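Local coordinates for protein DegT/DnrJ/EryC1/StrS aminotransferase (Brucella abortus 2308, PDB 4QGR) that binds pyridoxal 5'-phosphate and probably acts as a transaminase of the DegT/DnrJ/EryC1/StrS family, at residues E105-V109 with Y333-A339. Numbering follows the deposited sequence. Where two conformers were deposited one is given.
Sequences EPVFV and YKHYSVA
Tyr-333 meets Phe-108 at the start of a type I beta turn that ends at Tyr-336. Its CB packs against Phe-108 CZ at 3.7 Å, and its carbonyl O lies in the plane of the Phe-108 ring, at the edge, 3.6 Å from CE2. The phenol then leads away, and its OH hydrogen-bonds Asn-236 of the second subunit. At the turn's third residue, His-335 O accepts a long bond from a water that also donates to Glu-105 OE1. Tyr-336 turns one ring face to Pro-106, whose CD stands 3.5 Å from the centroid of the Tyr-336 ring, only 1° off the normal, a CH-pi contact, with CG alongside above CD2. Glu-105 crosses at the ring's edge, carboxylate and ring planes inclined to each other; its CG lies anti to the carbonyl carbon (chi1 -63°) and the extended chain carries OE1 to within 3.9 Å of Tyr-336 CD1. From Ser-337 the chain runs parallel to strand 105-109. A second water accepts from Ser-337 N and donates to both Pro-106 O and Glu-105 OE1, so this end is joined through solvent. Ser-337 O receives Phe-108 N at 3.0 Å, nearly straight at 169°, while Val-107 CA adds a CA-H...O contact to the same oxygen. Ala-339 N closes the pairing with a 2.9 Å bond to Phe-108 O, and its methyl reaches helix 120-133. The short strand 337-338 thus adds a parallel edge to the large mixed sheet. Backbone bonds grip Phe-108 on both its N and O, whereas water and CH-pi packing join the Glu-105 end; Arg-135, in a salt bridge with Glu-105 OE2, probably helps stabilise the carboxylate's negative charge.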
ATOM      1  N   GLU A 105       4.993  13.430  16.345  1.00 14.53           N
ATOM      2  CA  GLU A 105       5.569  12.554  17.366  1.00 14.77           C
ATOM      3  C   GLU A 105       4.470  11.821  18.082  1.00 14.18           C
ATOM      4  O   GLU A 105       3.499  12.419  18.492  1.00 14.50           O
ATOM      5  CB  GLU A 105       6.371  13.301  18.430  1.00 15.82           C
ATOM      6  CG  GLU A 105       7.582  14.031  17.923  1.00 17.20           C
ATOM      7  CD  GLU A 105       8.518  14.435  19.042  1.00 18.47           C
ATOM      8  OE1 GLU A 105       8.369  13.988  20.205  1.00 19.38           O
ATOM      9  OE2 GLU A 105       9.399  15.248  18.778  1.00 19.75           O
ATOM     10  N   PRO A 106       4.598  10.514  18.196  1.00 14.12           N
ATOM     11  CA  PRO A 106       3.716   9.812  19.108  1.00 14.06           C
ATOM     12  C   PRO A 106       4.067  10.112  20.550  1.00 13.92           C
ATOM     13  O   PRO A 106       5.236  10.413  20.890  1.00 15.53           O
ATOM     14  CB  PRO A 106       3.958   8.337  18.779  1.00 14.39           C
ATOM     15  CG  PRO A 106       5.379   8.302  18.289  1.00 14.99           C
ATOM     16  CD  PRO A 106       5.595   9.627  17.575  1.00 14.36           C
ATOM     17  N   VAL A 107       3.042  10.154  21.389  1.00 13.27           N
ATOM     18  CA  VAL A 107       3.232  10.234  22.835  1.00 12.90           C
ATOM     19  C   VAL A 107       2.534   9.014  23.399  1.00 12.45           C
ATOM     20  O   VAL A 107       1.322   8.828  23.180  1.00 12.25           O
ATOM     21  CB  VAL A 107       2.642  11.530  23.452  1.00 13.50           C
ATOM     22  CG1 VAL A 107       2.860  11.512  24.953  1.00 13.68           C
ATOM     23  CG2 VAL A 107       3.202  12.766  22.768  1.00 14.00           C
ATOM     24  N   PHE A 108       3.281   8.152  24.086  1.00 12.33           N
ATOM     25  CA  PHE A 108       2.760   6.864  24.545  1.00 12.66           C
ATOM     26  C   PHE A 108       2.002   6.849  25.866  1.00 12.53           C
ATOM     27  O   PHE A 108       2.439   7.418  26.836  1.00 13.61           O
ATOM     28  CB  PHE A 108       3.887   5.828  24.630  1.00 12.58           C
ATOM     29  CG  PHE A 108       4.461   5.434  23.293  1.00 12.19           C
ATOM     30  CD1 PHE A 108       3.724   4.688  22.393  1.00 12.23           C
ATOM     31  CD2 PHE A 108       5.786   5.722  22.995  1.00 12.46           C
ATOM     32  CE1 PHE A 108       4.253   4.311  21.172  1.00 11.85           C
ATOM     33  CE2 PHE A 108       6.336   5.315  21.794  1.00 12.77           C
ATOM     34  CZ  PHE A 108       5.556   4.599  20.880  1.00 12.17           C
ATOM     35  N   VAL A 109       0.820   6.236  25.867  1.00 12.20           N
ATOM     36  CA  VAL A 109      -0.046   6.178  27.018  1.00 12.25           C
ATOM     37  C   VAL A 109      -0.186   4.720  27.421  1.00 12.59           C
ATOM     38  O   VAL A 109      -0.224   3.843  26.567  1.00 12.64           O
ATOM     39  CB  VAL A 109      -1.420   6.790  26.675  1.00 12.06           C
ATOM     40  CG1 VAL A 109      -2.314   6.800  27.934  1.00 12.45           C
ATOM     41  CG2 VAL A 109      -1.210   8.171  26.110  1.00 12.57           C
ATOM     42  N   TYR A 333      11.110   3.544  18.386  1.00 15.62           N
ATOM     43  CA  TYR A 333      10.190   4.497  19.076  1.00 16.03           C
ATOM     44  C   TYR A 333      10.570   4.868  20.496  1.00 16.55           C
ATOM     45  O   TYR A 333       9.853   5.633  21.136  1.00 17.16           O
ATOM     46  CB  TYR A 333       8.713   3.933  19.089  1.00 15.93           C
ATOM     47  CG  TYR A 333       8.373   3.120  17.855  1.00 16.60           C
ATOM     48  CD1 TYR A 333       8.057   3.702  16.625  1.00 17.89           C
ATOM     49  CD2 TYR A 333       8.359   1.752  17.918  1.00 17.76           C
ATOM     50  CE1 TYR A 333       7.788   2.896  15.486  1.00 17.37           C
ATOM     51  CE2 TYR A 333       8.105   0.961  16.806  1.00 18.24           C
ATOM     52  CZ  TYR A 333       7.831   1.512  15.596  1.00 17.97           C
ATOM     53  OH  TYR A 333       7.628   0.604  14.543  1.00 18.46           O
ATOM     54  N   LYS A 334      11.667   4.322  20.993  1.00 17.16           N
ATOM     55  CA  LYS A 334      11.974   4.409  22.402  1.00 19.31           C
ATOM     56  C   LYS A 334      12.456   5.793  22.823  1.00 19.95           C
ATOM     57  O   LYS A 334      12.546   6.063  24.023  1.00 21.33           O
ATOM     58  CB  LYS A 334      13.003   3.339  22.805  1.00 20.99           C
ATOM     59  CG  LYS A 334      14.391   3.542  22.271  1.00 22.31           C
ATOM     60  CD  LYS A 334      15.252   2.346  22.654  1.00 24.16           C
ATOM     61  CE  LYS A 334      16.692   2.505  22.210  1.00 26.90           C
ATOM     62  NZ  LYS A 334      17.472   1.390  22.826  1.00 28.69           N
ATOM     63  N   HIS A 335      12.776   6.657  21.867  1.00 19.31           N
ATOM     64  CA  HIS A 335      13.122   8.037  22.200  1.00 21.75           C
ATOM     65  C   HIS A 335      11.954   9.022  22.235  1.00 18.55           C
ATOM     66  O   HIS A 335      12.121  10.162  22.649  1.00 19.23           O
ATOM     67  CB  HIS A 335      14.288   8.482  21.306  1.00 24.99           C
ATOM     68  CG  HIS A 335      15.544   7.686  21.582  1.00 29.17           C
ATOM     69  ND1 HIS A 335      16.162   7.671  22.823  1.00 33.39           N
ATOM     70  CD2 HIS A 335      16.230   6.797  20.817  1.00 31.91           C
ATOM     71  CE1 HIS A 335      17.188   6.836  22.798  1.00 34.12           C
ATOM     72  NE2 HIS A 335      17.244   6.284  21.596  1.00 34.03           N
ATOM     73  N   TYR A 336      10.765   8.573  21.844  1.00 16.84           N
ATOM     74  CA  TYR A 336       9.563   9.427  21.913  1.00 16.39           C
ATOM     75  C   TYR A 336       9.083   9.528  23.374  1.00 17.06           C
ATOM     76  O   TYR A 336       9.454   8.709  24.227  1.00 16.37           O
ATOM     77  CB  TYR A 336       8.442   8.921  20.984  1.00 15.66           C
ATOM     78  CG  TYR A 336       8.771   9.102  19.525  1.00 15.69           C
ATOM     79  CD1 TYR A 336       8.968  10.365  18.992  1.00 16.17           C
ATOM     80  CD2 TYR A 336       8.819   8.007  18.645  1.00 15.14           C
ATOM     81  CE1 TYR A 336       9.264  10.537  17.648  1.00 16.50           C
ATOM     82  CE2 TYR A 336       9.082   8.178  17.301  1.00 15.48           C
ATOM     83  CZ  TYR A 336       9.295   9.448  16.802  1.00 16.86           C
ATOM     84  OH  TYR A 336       9.575   9.648  15.464  1.00 18.60           O
ATOM     85  N   SER A 337       8.291  10.562  23.662  1.00 17.09           N
ATOM     86  CA  SER A 337       7.878  10.810  25.036  0.50 17.76           C
ATOM     87  C   SER A 337       6.803   9.832  25.490  1.00 17.58           C
ATOM     88  O   SER A 337       6.051   9.260  24.670  1.00 15.41           O
ATOM     89  CB  SER A 337       7.397  12.243  25.224  0.50 18.61           C
ATOM     90  OG  SER A 337       8.362  13.167  24.787  0.50 19.04           O
ATOM     91  N   VAL A 338       6.761   9.645  26.801  1.00 18.02           N
ATOM     92  CA  VAL A 338       5.763   8.768  27.420  0.70 17.80           C
ATOM     93  C   VAL A 338       5.016   9.540  28.482  1.00 17.03           C
ATOM     94  O   VAL A 338       5.533  10.448  29.106  1.00 17.78           O
ATOM     95  CB  VAL A 338       6.347   7.452  28.015  0.70 18.83           C
ATOM     96  CG1 VAL A 338       7.245   6.743  26.995  0.70 19.25           C
ATOM     97  CG2 VAL A 338       7.117   7.698  29.290  0.70 19.91           C
ATOM     98  N   ALA A 339       3.768   9.186  28.661  1.00 15.95           N
ATOM     99  CA  ALA A 339       2.906   9.851  29.597  1.00 15.98           C
ATOM    100  C   ALA A 339       3.519   9.900  31.009  1.00 16.01           C
ATOM    101  O   ALA A 339       4.302   9.031  31.385  1.00 14.80           O
ATOM    102  CB  ALA A 339       1.552   9.146  29.623  1.00 15.99           C
TER
HETATM  103  O   HOH W   1       6.978  12.265  21.725  1.00 13.51           O
HETATM  104  O   HOH W   2      10.755  12.912  21.537  1.00 31.88           O